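Local coordinates for protein WYL1 (Ruminococcus sp., PDB 6OAW) that probably modulates the RNA-targeting activity of a type VI-D CRISPR-Cas system as a WYL-domain accessory protein, at residues B[220-225]-B[250-255]; B[109-114]-B[150-155]; B[71-76]-B[95-100]; B[56-61]-B[182-187]. One frame throughout, in Å; residues are numbered along the deposited sequence.

Interaction 1. Residues B[220-225]-B[250-255]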
loop_
_atom_site.group_PDB
_atom_site.type_symbol
_atom_site.label_atom_id
_atom_site.label_comp_id
_atom_site.label_asym_id
_atom_site.label_seq_id
_atom_site.Cartn_x
_atom_site.Cartn_y
_atom_site.Cartn_z
ATOM N N ARG B 220 -16.226 -30.956 -4.461
ATOM C CA ARG B 220 -15.994 -30.987 -5.927
ATOM C C ARG B 220 -17.224 -30.395 -6.616
ATOM O O ARG B 220 -18.294 -31.030 -6.567
ATOM C CB ARG B 220 -15.709 -32.410 -6.420
ATOM C CG ARG B 220 -15.434 -32.514 -7.920
ATOM C CD ARG B 220 -14.323 -33.486 -8.315
ATOM N NE ARG B 220 -14.611 -34.371 -9.453
ATOM C CZ ARG B 220 -13.889 -34.467 -10.577
ATOM N NH1 ARG B 220 -12.800 -33.731 -10.765
ATOM N NH2 ARG B 220 -14.247 -35.338 -11.502
ATOM N N ILE B 221 -17.066 -29.213 -7.222
ATOM C CA ILE B 221 -18.140 -28.440 -7.913
ATOM C C ILE B 221 -17.732 -28.235 -9.374
ATOM O O ILE B 221 -16.576 -28.557 -9.730
ATOM C CB ILE B 221 -18.414 -27.110 -7.192
ATOM C CG1 ILE B 221 -17.226 -26.151 -7.250
ATOM C CG2 ILE B 221 -18.839 -27.369 -5.760
ATOM C CD1 ILE B 221 -17.550 -24.752 -6.746
ATOM N N ARG B 222 -18.664 -27.731 -10.181
ATOM C CA ARG B 222 -18.448 -27.381 -11.605
ATOM C C ARG B 222 -18.497 -25.859 -11.729
ATOM O O ARG B 222 -19.443 -25.247 -11.193
ATOM C CB ARG B 222 -19.477 -28.093 -12.479
ATOM C CG ARG B 222 -19.324 -29.607 -12.468
ATOM C CD ARG B 222 -20.252 -30.291 -13.448
ATOM N NE ARG B 222 -21.616 -30.196 -12.961
ATOM C CZ ARG B 222 -22.704 -30.235 -13.728
ATOM N NH1 ARG B 222 -22.605 -30.344 -15.043
ATOM N NH2 ARG B 222 -23.898 -30.145 -13.171
ATOM N N LEU B 223 -17.469 -25.279 -12.357
ATOM C CA LEU B 223 -17.348 -23.821 -12.592
ATOM C C LEU B 223 -17.334 -23.552 -14.087
ATOM O O LEU B 223 -16.649 -24.278 -14.809
ATOM C CB LEU B 223 -16.042 -23.307 -12.000
ATOM C CG LEU B 223 -15.858 -23.520 -10.503
ATOM C CD1 LEU B 223 -14.483 -23.030 -10.092
ATOM C CD2 LEU B 223 -16.943 -22.807 -9.713
ATOM N N ILE B 224 -18.031 -22.497 -14.502
ATOM C CA ILE B 224 -17.875 -21.844 -15.831
ATOM C C ILE B 224 -17.256 -20.480 -15.555
ATOM O O ILE B 224 -17.967 -19.556 -15.170
ATOM C CB ILE B 224 -19.216 -21.745 -16.585
ATOM C CG1 ILE B 224 -19.949 -23.092 -16.645
ATOM C CG2 ILE B 224 -18.967 -21.175 -17.980
ATOM C CD1 ILE B 224 -21.356 -23.011 -17.188
ATOM N N PRO B 225 -15.915 -20.341 -15.639
ATOM C CA PRO B 225 -15.243 -19.094 -15.288
ATOM C C PRO B 225 -15.724 -17.925 -16.149
ATOM O O PRO B 225 -15.998 -18.145 -17.304
ATOM C CB PRO B 225 -13.763 -19.364 -15.600
ATOM C CG PRO B 225 -13.648 -20.870 -15.550
ATOM C CD PRO B 225 -14.970 -21.372 -16.094
ATOM N N LYS B 250 -27.408 -29.474 -9.502
ATOM C CA LYS B 250 -28.641 -29.457 -10.339
ATOM C C LYS B 250 -28.516 -28.417 -11.474
ATOM O O LYS B 250 -28.918 -28.766 -12.586
ATOM C CB LYS B 250 -29.887 -29.241 -9.468
ATOM N N GLU B 251 -28.000 -27.202 -11.228
ATOM C CA GLU B 251 -27.991 -26.117 -12.253
ATOM C C GLU B 251 -26.942 -25.056 -11.925
ATOM O O GLU B 251 -26.536 -24.920 -10.750
ATOM C CB GLU B 251 -29.356 -25.425 -12.378
ATOM C CG GLU B 251 -29.759 -24.639 -11.134
ATOM C CD GLU B 251 -31.103 -23.922 -11.202
ATOM O OE1 GLU B 251 -31.716 -23.925 -12.270
ATOM O OE2 GLU B 251 -31.517 -23.342 -10.182
ATOM N N PHE B 252 -26.553 -24.302 -12.949
ATOM C CA PHE B 252 -25.484 -23.279 -12.907
ATOM C C PHE B 252 -26.084 -21.931 -12.522
ATOM O O PHE B 252 -27.042 -21.536 -13.176
ATOM C CB PHE B 252 -24.746 -23.257 -14.246
ATOM C CG PHE B 252 -23.810 -24.426 -14.398
ATOM C CD1 PHE B 252 -22.547 -24.396 -13.821
ATOM C CD2 PHE B 252 -24.220 -25.583 -15.044
ATOM C CE1 PHE B 252 -21.704 -25.491 -13.930
ATOM C CE2 PHE B 252 -23.368 -26.670 -15.162
ATOM C CZ PHE B 252 -22.115 -26.622 -14.597
ATOM N N LYS B 253 -25.508 -21.264 -11.508
ATOM C CA LYS B 253 -25.870 -19.884 -11.073
ATOM C C LYS B 253 -24.589 -19.055 -10.898
ATOM O O LYS B 253 -23.542 -19.605 -10.477
ATOM C CB LYS B 253 -26.669 -19.896 -9.764
ATOM N N ALA B 254 -24.671 -17.769 -11.209
ATOM C CA ALA B 254 -23.585 -16.791 -11.013
ATOM C C ALA B 254 -23.108 -16.852 -9.558
ATOM O O ALA B 254 -23.945 -16.978 -8.647
ATOM C CB ALA B 254 -24.056 -15.408 -11.356
ATOM N N ASP B 255 -21.798 -16.772 -9.350
ATOM C CA ASP B 255 -21.207 -16.695 -7.995
ATOM C C ASP B 255 -19.817 -16.068 -8.082
ATOM O O ASP B 255 -19.316 -15.814 -9.224
ATOM C CB ASP B 255 -21.196 -18.075 -7.340
ATOM C CG ASP B 255 -21.459 -18.044 -5.853
ATOM O OD1 ASP B 255 -21.024 -17.069 -5.192
ATOM O OD2 ASP B 255 -22.107 -18.989 -5.361
#

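Interaction 2. Residues B[109-114]-B[150-155]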
loop_
_atom_site.group_PDB
_atom_site.type_symbol
_atom_site.label_atom_id
_atom_site.label_comp_id
_atom_site.label_asym_id
_atom_site.label_seq_id
_atom_site.Cartn_x
_atom_site.Cartn_y
_atom_site.Cartn_z
ATOM N N ILE B 109 19.644 1.686 -27.726
ATOM C CA ILE B 109 19.866 2.848 -26.826
ATOM C C ILE B 109 18.875 2.796 -25.655
ATOM O O ILE B 109 19.289 3.074 -24.514
ATOM C CB ILE B 109 19.832 4.153 -27.624
ATOM C CG1 ILE B 109 21.086 4.236 -28.509
ATOM C CG2 ILE B 109 19.705 5.349 -26.696
ATOM C CD1 ILE B 109 20.948 5.170 -29.667
ATOM N N ILE B 110 17.627 2.403 -25.895
ATOM C CA ILE B 110 16.620 2.350 -24.807
ATOM C C ILE B 110 17.010 1.201 -23.872
ATOM O O ILE B 110 16.930 1.385 -22.644
ATOM C CB ILE B 110 15.177 2.145 -25.308
ATOM C CG1 ILE B 110 14.733 3.160 -26.361
ATOM C CG2 ILE B 110 14.247 2.118 -24.102
ATOM C CD1 ILE B 110 14.522 4.528 -25.828
ATOM N N LYS B 111 17.303 0.034 -24.442
ATOM C CA LYS B 111 17.767 -1.168 -23.702
ATOM C C LYS B 111 18.919 -0.796 -22.756
ATOM O O LYS B 111 18.793 -1.101 -21.579
ATOM C CB LYS B 111 18.221 -2.283 -24.638
ATOM C CG LYS B 111 17.127 -3.159 -25.242
ATOM C CD LYS B 111 17.771 -4.449 -25.769
ATOM C CE LYS B 111 16.998 -5.125 -26.885
ATOM N NZ LYS B 111 17.861 -6.147 -27.521
ATOM N N SER B 112 19.969 -0.116 -23.225
ATOM C CA SER B 112 21.104 0.309 -22.361
ATOM C C SER B 112 20.616 1.275 -21.271
ATOM O O SER B 112 21.092 1.161 -20.144
ATOM C CB SER B 112 22.227 0.925 -23.153
ATOM O OG SER B 112 22.640 0.034 -24.154
ATOM N N TYR B 113 19.749 2.230 -21.605
ATOM C CA TYR B 113 19.186 3.183 -20.618
ATOM C C TYR B 113 18.471 2.403 -19.509
ATOM O O TYR B 113 18.630 2.784 -18.339
ATOM C CB TYR B 113 18.232 4.195 -21.271
ATOM C CG TYR B 113 17.266 4.861 -20.316
ATOM C CD1 TYR B 113 17.652 5.969 -19.567
ATOM C CD2 TYR B 113 15.979 4.384 -20.124
ATOM C CE1 TYR B 113 16.788 6.598 -18.684
ATOM C CE2 TYR B 113 15.107 4.993 -19.231
ATOM C CZ TYR B 113 15.501 6.121 -18.522
ATOM O OH TYR B 113 14.668 6.703 -17.591
ATOM N N LEU B 114 17.677 1.381 -19.858
ATOM C CA LEU B 114 16.922 0.563 -18.868
ATOM C C LEU B 114 17.888 -0.286 -18.012
ATOM O O LEU B 114 17.711 -0.372 -16.780
ATOM C CB LEU B 114 15.924 -0.354 -19.586
ATOM C CG LEU B 114 14.602 0.279 -20.013
ATOM C CD1 LEU B 114 13.813 -0.683 -20.888
ATOM C CD2 LEU B 114 13.756 0.666 -18.810
ATOM N N LEU B 150 17.713 -15.963 -18.661
ATOM C CA LEU B 150 17.776 -14.818 -17.707
ATOM C C LEU B 150 18.812 -13.806 -18.216
ATOM O O LEU B 150 19.553 -13.218 -17.386
ATOM C CB LEU B 150 18.154 -15.369 -16.324
ATOM C CG LEU B 150 17.005 -16.041 -15.568
ATOM C CD1 LEU B 150 17.510 -16.785 -14.335
ATOM C CD2 LEU B 150 15.963 -15.009 -15.174
ATOM N N TYR B 151 18.905 -13.656 -19.538
ATOM C CA TYR B 151 19.947 -12.839 -20.207
ATOM C C TYR B 151 20.057 -11.461 -19.529
ATOM O O TYR B 151 21.145 -11.078 -19.103
ATOM C CB TYR B 151 19.638 -12.751 -21.707
ATOM C CG TYR B 151 20.651 -11.994 -22.532
ATOM C CD1 TYR B 151 21.940 -12.469 -22.726
ATOM C CD2 TYR B 151 20.301 -10.790 -23.127
ATOM C CE1 TYR B 151 22.862 -11.748 -23.468
ATOM C CE2 TYR B 151 21.204 -10.059 -23.872
ATOM C CZ TYR B 151 22.488 -10.542 -24.044
ATOM O OH TYR B 151 23.365 -9.791 -24.768
ATOM N N TYR B 152 18.950 -10.723 -19.436
ATOM C CA TYR B 152 18.951 -9.306 -18.993
ATOM C C TYR B 152 19.123 -9.224 -17.474
ATOM O O TYR B 152 19.709 -8.243 -16.997
ATOM C CB TYR B 152 17.694 -8.592 -19.488
ATOM C CG TYR B 152 17.637 -8.493 -20.988
ATOM C CD1 TYR B 152 18.476 -7.639 -21.684
ATOM C CD2 TYR B 152 16.768 -9.285 -21.715
ATOM C CE1 TYR B 152 18.436 -7.556 -23.073
ATOM C CE2 TYR B 152 16.734 -9.238 -23.099
ATOM C CZ TYR B 152 17.563 -8.369 -23.784
ATOM O OH TYR B 152 17.464 -8.340 -25.151
ATOM N N GLU B 153 18.623 -10.211 -16.728
ATOM C CA GLU B 153 18.781 -10.262 -15.254
ATOM C C GLU B 153 20.275 -10.419 -14.926
ATOM O O GLU B 153 20.779 -9.704 -14.045
ATOM C CB GLU B 153 17.902 -11.376 -14.676
ATOM C CG GLU B 153 16.415 -11.058 -14.744
ATOM C CD GLU B 153 15.712 -11.356 -16.064
ATOM O OE1 GLU B 153 16.345 -12.002 -16.928
ATOM O OE2 GLU B 153 14.508 -10.962 -16.227
ATOM N N ASN B 154 20.972 -11.280 -15.653
ATOM C CA ASN B 154 22.436 -11.520 -15.481
ATOM C C ASN B 154 23.209 -10.196 -15.631
ATOM O O ASN B 154 24.170 -9.974 -14.861
ATOM C CB ASN B 154 22.932 -12.614 -16.430
ATOM C CG ASN B 154 22.690 -13.998 -15.873
ATOM O OD1 ASN B 154 23.282 -14.360 -14.869
ATOM N ND2 ASN B 154 21.814 -14.768 -16.498
ATOM N N LYS B 155 22.780 -9.333 -16.553
ATOM C CA LYS B 155 23.431 -8.029 -16.827
ATOM C C LYS B 155 23.062 -7.024 -15.736
ATOM O O LYS B 155 23.969 -6.375 -15.200
ATOM C CB LYS B 155 23.028 -7.497 -18.206
ATOM C CG LYS B 155 23.732 -8.137 -19.404
ATOM C CD LYS B 155 23.262 -7.507 -20.712
ATOM C CE LYS B 155 23.716 -8.250 -21.950
ATOM N NZ LYS B 155 24.693 -7.455 -22.721
#

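Interaction 3. Residues B[71-76]-B[95-100]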
loop_
_atom_site.group_PDB
_atom_site.type_symbol
_atom_site.label_atom_id
_atom_site.label_comp_id
_atom_site.label_asym_id
_atom_site.label_seq_id
_atom_site.Cartn_x
_atom_site.Cartn_y
_atom_site.Cartn_z
ATOM N N LEU B 71 9.001 -14.204 -18.488
ATOM C CA LEU B 71 9.569 -14.989 -19.615
ATOM C C LEU B 71 8.552 -15.044 -20.763
ATOM O O LEU B 71 8.971 -15.006 -21.919
ATOM C CB LEU B 71 9.925 -16.401 -19.127
ATOM C CG LEU B 71 10.435 -17.358 -20.204
ATOM C CD1 LEU B 71 11.831 -16.935 -20.670
ATOM C CD2 LEU B 71 10.428 -18.799 -19.722
ATOM N N LYS B 72 7.266 -15.153 -20.456
ATOM C CA LYS B 72 6.217 -15.429 -21.465
ATOM C C LYS B 72 5.445 -14.142 -21.788
ATOM O O LYS B 72 4.391 -14.247 -22.420
ATOM C CB LYS B 72 5.309 -16.544 -20.938
ATOM C CG LYS B 72 6.007 -17.877 -20.712
ATOM C CD LYS B 72 6.276 -18.598 -21.997
ATOM C CE LYS B 72 6.850 -19.984 -21.798
ATOM N NZ LYS B 72 7.483 -20.487 -23.041
ATOM N N TYR B 73 5.959 -12.976 -21.399
ATOM C CA TYR B 73 5.265 -11.673 -21.562
ATOM C C TYR B 73 4.834 -11.449 -23.014
ATOM O O TYR B 73 3.708 -10.973 -23.239
ATOM C CB TYR B 73 6.146 -10.520 -21.084
ATOM C CG TYR B 73 5.570 -9.144 -21.302
ATOM C CD1 TYR B 73 4.518 -8.690 -20.534
ATOM C CD2 TYR B 73 6.099 -8.284 -22.245
ATOM C CE1 TYR B 73 4.007 -7.414 -20.704
ATOM C CE2 TYR B 73 5.595 -7.003 -22.436
ATOM C CZ TYR B 73 4.555 -6.564 -21.644
ATOM O OH TYR B 73 4.042 -5.313 -21.796
ATOM N N LYS B 74 5.676 -11.789 -23.985
ATOM C CA LYS B 74 5.369 -11.584 -25.431
ATOM C C LYS B 74 5.192 -12.951 -26.113
ATOM O O LYS B 74 5.363 -13.051 -27.339
ATOM C CB LYS B 74 6.473 -10.748 -26.099
ATOM C CG LYS B 74 5.983 -9.631 -27.023
ATOM C CD LYS B 74 5.024 -8.625 -26.375
ATOM C CE LYS B 74 4.757 -7.388 -27.217
ATOM N NZ LYS B 74 4.147 -6.295 -26.421
ATOM N N SER B 75 4.869 -13.982 -25.352
ATOM C CA SER B 75 4.643 -15.349 -25.863
ATOM C C SER B 75 3.300 -15.409 -26.605
ATOM O O SER B 75 2.402 -14.574 -26.325
ATOM C CB SER B 75 4.744 -16.332 -24.721
ATOM O OG SER B 75 3.925 -17.462 -24.938
ATOM N N ASP B 76 3.168 -16.374 -27.514
ATOM C CA ASP B 76 1.918 -16.674 -28.262
ATOM C C ASP B 76 0.803 -17.023 -27.273
ATOM O O ASP B 76 -0.369 -16.784 -27.610
ATOM C CB ASP B 76 2.126 -17.816 -29.262
ATOM C CG ASP B 76 2.661 -17.332 -30.603
ATOM O OD1 ASP B 76 3.184 -16.201 -30.648
ATOM O OD2 ASP B 76 2.521 -18.071 -31.595
ATOM N N ILE B 95 12.267 -5.235 -21.236
ATOM C CA ILE B 95 12.921 -5.114 -22.569
ATOM C C ILE B 95 11.855 -5.314 -23.646
ATOM O O ILE B 95 11.782 -4.471 -24.537
ATOM C CB ILE B 95 14.097 -6.087 -22.721
ATOM C CG1 ILE B 95 15.146 -5.826 -21.641
ATOM C CG2 ILE B 95 14.685 -6.035 -24.124
ATOM C CD1 ILE B 95 15.685 -4.411 -21.592
ATOM N N GLU B 96 11.025 -6.343 -23.536
ATOM C CA GLU B 96 9.988 -6.672 -24.548
ATOM C C GLU B 96 8.894 -5.594 -24.607
ATOM O O GLU B 96 8.272 -5.459 -25.659
ATOM C CB GLU B 96 9.466 -8.076 -24.284
ATOM C CG GLU B 96 10.499 -9.115 -24.710
ATOM C CD GLU B 96 10.265 -10.529 -24.250
ATOM O OE1 GLU B 96 9.337 -10.740 -23.432
ATOM O OE2 GLU B 96 11.019 -11.406 -24.707
ATOM N N GLU B 97 8.690 -4.834 -23.537
ATOM C CA GLU B 97 7.688 -3.751 -23.475
ATOM C C GLU B 97 8.133 -2.567 -24.345
ATOM O O GLU B 97 7.298 -1.772 -24.717
ATOM C CB GLU B 97 7.516 -3.312 -22.018
ATOM C CG GLU B 97 6.468 -2.247 -21.817
ATOM C CD GLU B 97 6.303 -1.839 -20.360
ATOM O OE1 GLU B 97 7.307 -1.494 -19.720
ATOM O OE2 GLU B 97 5.168 -1.874 -19.868
ATOM N N ILE B 98 9.420 -2.417 -24.635
ATOM C CA ILE B 98 9.916 -1.278 -25.457
ATOM C C ILE B 98 9.126 -1.222 -26.781
ATOM O O ILE B 98 9.003 -2.238 -27.475
ATOM C CB ILE B 98 11.424 -1.390 -25.676
ATOM C CG1 ILE B 98 12.177 -1.317 -24.348
ATOM C CG2 ILE B 98 11.901 -0.327 -26.679
ATOM C CD1 ILE B 98 13.661 -1.653 -24.483
ATOM N N ASP B 99 8.599 -0.055 -27.109
ATOM C CA ASP B 99 7.855 0.210 -28.368
ATOM C C ASP B 99 8.479 -0.585 -29.534
ATOM O O ASP B 99 9.605 -0.285 -30.012
ATOM C CB ASP B 99 7.798 1.723 -28.575
ATOM C CG ASP B 99 7.193 2.147 -29.893
ATOM O OD1 ASP B 99 6.650 1.251 -30.578
ATOM O OD2 ASP B 99 7.354 3.354 -30.247
ATOM N N ASP B 100 7.727 -1.563 -30.001
ATOM C CA ASP B 100 8.088 -2.496 -31.093
ATOM C C ASP B 100 8.334 -1.731 -32.407
ATOM O O ASP B 100 9.083 -2.264 -33.241
ATOM C CB ASP B 100 6.961 -3.518 -31.225
ATOM C CG ASP B 100 7.237 -4.654 -32.168
ATOM O OD1 ASP B 100 8.425 -4.923 -32.462
ATOM O OD2 ASP B 100 6.235 -5.255 -32.599
#

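Interaction 4. Residues B[56-61]-B[182-187]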
loop_
_atom_site.group_PDB
_atom_site.type_symbol
_atom_site.label_atom_id
_atom_site.label_comp_id
_atom_site.label_asym_id
_atom_site.label_seq_id
_atom_site.Cartn_x
_atom_site.Cartn_y
_atom_site.Cartn_z
ATOM N N SER B 56 11.699 -22.378 1.641
ATOM C CA SER B 56 12.348 -22.573 0.325
ATOM C C SER B 56 11.263 -22.778 -0.742
ATOM O O SER B 56 11.317 -22.132 -1.805
ATOM C CB SER B 56 13.342 -23.721 0.357
ATOM O OG SER B 56 14.508 -23.375 1.105
ATOM N N SER B 57 10.310 -23.657 -0.469
ATOM C CA SER B 57 9.200 -23.990 -1.392
ATOM C C SER B 57 8.372 -22.722 -1.638
ATOM O O SER B 57 8.044 -22.437 -2.796
ATOM C CB SER B 57 8.373 -25.136 -0.830
ATOM O OG SER B 57 7.033 -25.088 -1.306
ATOM N N PHE B 58 8.073 -21.966 -0.584
ATOM C CA PHE B 58 7.238 -20.753 -0.685
ATOM C C PHE B 58 7.999 -19.716 -1.541
ATOM O O PHE B 58 7.403 -19.139 -2.458
ATOM C CB PHE B 58 6.831 -20.279 0.708
ATOM C CG PHE B 58 5.801 -19.185 0.678
ATOM C CD1 PHE B 58 4.485 -19.472 0.383
ATOM C CD2 PHE B 58 6.153 -17.865 0.887
ATOM C CE1 PHE B 58 3.531 -18.467 0.297
ATOM C CE2 PHE B 58 5.201 -16.862 0.813
ATOM C CZ PHE B 58 3.884 -17.168 0.541
ATOM N N LEU B 59 9.292 -19.503 -1.276
ATOM C CA LEU B 59 10.123 -18.531 -2.027
ATOM C C LEU B 59 10.232 -19.007 -3.476
ATOM O O LEU B 59 10.272 -18.162 -4.385
ATOM C CB LEU B 59 11.513 -18.398 -1.392
ATOM C CG LEU B 59 11.561 -17.703 -0.034
ATOM C CD1 LEU B 59 12.934 -17.824 0.578
ATOM C CD2 LEU B 59 11.160 -16.248 -0.149
ATOM N N THR B 60 10.275 -20.325 -3.674
ATOM C CA THR B 60 10.388 -20.939 -5.014
ATOM C C THR B 60 9.097 -20.703 -5.811
ATOM O O THR B 60 9.214 -20.374 -7.011
ATOM C CB THR B 60 10.831 -22.395 -4.899
ATOM O OG1 THR B 60 12.140 -22.326 -4.330
ATOM C CG2 THR B 60 10.852 -23.095 -6.237
ATOM N N SER B 61 7.925 -20.867 -5.200
ATOM C CA SER B 61 6.610 -20.587 -5.831
ATOM C C SER B 61 6.574 -19.131 -6.290
ATOM O O SER B 61 6.084 -18.867 -7.396
ATOM C CB SER B 61 5.471 -20.844 -4.886
ATOM O OG SER B 61 5.387 -22.212 -4.584
ATOM N N ARG B 182 -1.945 -13.274 -6.179
ATOM C CA ARG B 182 -2.017 -13.803 -7.571
ATOM C C ARG B 182 -0.710 -14.512 -7.908
ATOM O O ARG B 182 -0.760 -15.492 -8.630
ATOM C CB ARG B 182 -2.363 -12.712 -8.583
ATOM C CG ARG B 182 -3.704 -12.050 -8.318
ATOM C CD ARG B 182 -4.329 -11.528 -9.591
ATOM N NE ARG B 182 -3.700 -10.297 -10.051
ATOM C CZ ARG B 182 -3.891 -9.093 -9.508
ATOM N NH1 ARG B 182 -4.684 -8.953 -8.467
ATOM N NH2 ARG B 182 -3.270 -8.036 -9.989
ATOM N N LEU B 183 0.421 -14.061 -7.379
ATOM C CA LEU B 183 1.701 -14.795 -7.519
ATOM C C LEU B 183 1.601 -16.143 -6.791
ATOM O O LEU B 183 1.986 -17.167 -7.390
ATOM C CB LEU B 183 2.850 -13.951 -6.961
ATOM C CG LEU B 183 3.264 -12.770 -7.826
ATOM C CD1 LEU B 183 4.322 -11.931 -7.122
ATOM C CD2 LEU B 183 3.768 -13.249 -9.185
ATOM N N ILE B 184 1.072 -16.164 -5.574
ATOM C CA ILE B 184 1.019 -17.412 -4.751
ATOM C C ILE B 184 0.094 -18.432 -5.414
ATOM O O ILE B 184 0.405 -19.619 -5.325
ATOM C CB ILE B 184 0.555 -17.110 -3.317
ATOM C CG1 ILE B 184 1.496 -16.133 -2.614
ATOM C CG2 ILE B 184 0.355 -18.386 -2.515
ATOM C CD1 ILE B 184 0.910 -15.618 -1.297
ATOM N N PHE B 185 -1.022 -17.997 -6.001
ATOM C CA PHE B 185 -2.065 -18.897 -6.548
ATOM C C PHE B 185 -2.020 -18.844 -8.077
ATOM O O PHE B 185 -3.073 -19.041 -8.739
ATOM C CB PHE B 185 -3.430 -18.529 -5.961
ATOM C CG PHE B 185 -3.604 -18.977 -4.535
ATOM C CD1 PHE B 185 -3.951 -20.289 -4.245
ATOM C CD2 PHE B 185 -3.443 -18.087 -3.491
ATOM C CE1 PHE B 185 -4.137 -20.704 -2.929
ATOM C CE2 PHE B 185 -3.598 -18.500 -2.177
ATOM C CZ PHE B 185 -3.933 -19.810 -1.895
ATOM N N ALA B 186 -0.848 -18.567 -8.628
ATOM C CA ALA B 186 -0.646 -18.419 -10.086
ATOM C C ALA B 186 -1.166 -19.658 -10.819
ATOM O O ALA B 186 -1.773 -19.499 -11.897
ATOM C CB ALA B 186 0.800 -18.196 -10.380
ATOM N N ASP B 187 -0.928 -20.850 -10.265
ATOM C CA ASP B 187 -1.285 -22.136 -10.919
ATOM C C ASP B 187 -2.807 -22.141 -11.106
ATOM O O ASP B 187 -3.234 -22.418 -12.237
ATOM C CB ASP B 187 -0.691 -23.347 -10.180
ATOM C CG ASP B 187 0.838 -23.505 -10.226
ATOM O OD1 ASP B 187 1.537 -22.685 -10.884
ATOM O OD2 ASP B 187 1.342 -24.464 -9.600
#

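Interaction 1. Residues B[220-225]-B[250-255]
This is a buried aromatic contact on one face of the antiparallel sheet, where Phe-252 inserts between Arg-222 and Ile-224 of strand 219-230. The ring comes from the residue just before strand 253-258. It reaches over the intervening strand 237-243, which pairs with both. Arg-222 and Ile-224 are two apart in the strand, so both side chains start on the same face and meet Phe-252. The guanidinium takes the end of the ring: Phe-252 CZ lies 3.7 Å above the plane of the Arg-222 guanidinium, over its centre. The two planes are 63° apart, so this is not a parallel stack. Arg-222 CB also touches Phe-252 CZ at 3.7 Å. The curled sheet is consistent with the small beta barrel of the WYL domain. Ile-224 CD1 lies over one ring face in a CH-pi contact, 4.0 Å from the Phe-252 centroid and 18° off the normal. The charged end of Arg-222 is held outside these segments, by salt bridges from NE to Asp-244 and from NH1 to Glu-275.

Interaction 2. Residues B[109-114]-B[150-155]
Lys-111, on helix 104-122, reaches across to Tyr-152 near the start of helix 151-156. Its CB points toward the second segment. CG sits beside the backbone N (chi1 -81°), and from there the chain runs extended. Lys-111 CD is the first atom to meet the tyrosine, 4.2 Å from Tyr-152 CE1 and 4.0 Å from Tyr-152 OH. It comes at the ring obliquely. CE is nearer the hydroxyl, with 3.7 Å between Lys-111 CE and Tyr-152 OH. CE also packs on Ile-95 of helix 92-96, which touches the Tyr-152 ring as well. At the tip, Lys-111 NZ makes a weak hydrogen bond of 3.3 Å to Tyr-152 OH. The firmer partner of NZ is Glu-108, a salt bridge from the preceding turn of the same helix. The ammonium is therefore tied mainly to its own helix. The Tyr-152 ring has a neighbour on one face: Tyr-151 CD2 stands 3.6 Å above the plane of Tyr-152, over the centre. Ile-110, Tyr-113 and Leu-114 pack against the second subunit. The arrangement is a surface bridge between two helices whose nearest CA atoms here, of Lys-111 and Tyr-152, are 9.5 Å apart, with helix 92-96 packed against both side chains.

Interaction 3. Residues B[71-76]-B[95-100]
Tyr-73 and Lys-74, in the turn that follows helix 55-71, lie against Glu-96 and Glu-97 at the end of helix 92-96. Tyr-73 does most of the touching on this side. Its CG lies anti to the backbone N (chi1 176°), which lays the ring alongside the second segment. Glu-96 CB meets the ring at its edge, 3.9 Å from Tyr-73 CD2. The two side chains run past each other in opposite directions, with ring and carboxylate planes only 13° apart. Farther out, Tyr-73 OH rests 3.9 Å from Glu-97 CG. Lys-74 adds its CB, with 3.9 Å between Lys-74 CB and Glu-96 OE1. That oxygen is buried here without a polar partner in the model. Glu-96 OE2 lies close to Glu-92 OE1, so the carboxylate might be easier to protonate than usual. At Ser-75 the chain closes the turn, Ser-75 N bonded to Lys-72 O at 3.0 Å. The motif is a type I beta turn following a helix, packed by van der Waals contact against the end of the next helix in the chain.

Interaction 4. Residues B[56-61]-B[182-187]
Chi1 of -171° sets Phe-58 CG anti to the backbone N and carries the ring end to Ile-184. In Ile-184, CG1 lies beside the backbone N (chi1 -60°) and CD1 continues the chain in an extended form (chi2 169°), toward the Phe-58 ring. The two side chains cross at a slant. Ile-184 CD1 meets the edge of the phenyl ring near its plane, 3.8 Å from Phe-58 CZ. Ile-184 CG1 follows at 4.1 Å from Phe-58 CZ. Phe-43 of helix 30-44 touches both residues, so the pair belongs to a larger apolar cluster. The CA atoms of Ser-61 and Ile-184 come within 6.5 Å, the nearest such pair. Close by, Ser-65 OG lies in hydrogen-bonding range of the carbonyls of both Ser-61 and Leu-183, and its single proton can be shared or serve one at a time. Within helix 55-71, Ser-61 OG bonds back to Ser-57 O at 3.2 Å. Thr-60 OG1 does the same to Ser-56 O at 2.7 Å, from above the carbonyl plane and from the face opposite Thr-60 N. Phe-185 separates helix 177-184 from helix 186-199, as the N-cap of the latter. The contact is helix-to-helix packing in the helical N-terminal half, made where one helix ends and the next starts.

Interaction 1 is buried against the beta sheet, interaction 4 is partly buried among helices, and interactions 2 and 3 lie at the surface. Interactions 2 and 3 adjoin: Ile-95 and Ile-98 pack on helix 104-122, and the centres of the two contacts are 13 Å apart. Both also come near the second subunit, whereas interactions 1 and 4 touch no other chain. Interaction 4 uses the early turns of helix 55-71, and interaction 3 the turn that follows it. Interaction 1 stands apart, its centre about 46 Å from that of interaction 2. It sets a phenyl ring against an isoleucine and an arginine whose charge is met by acidic side chains. Interaction 4 is mainly apolar, while the surface pair relies on tyrosines beside charged side chains.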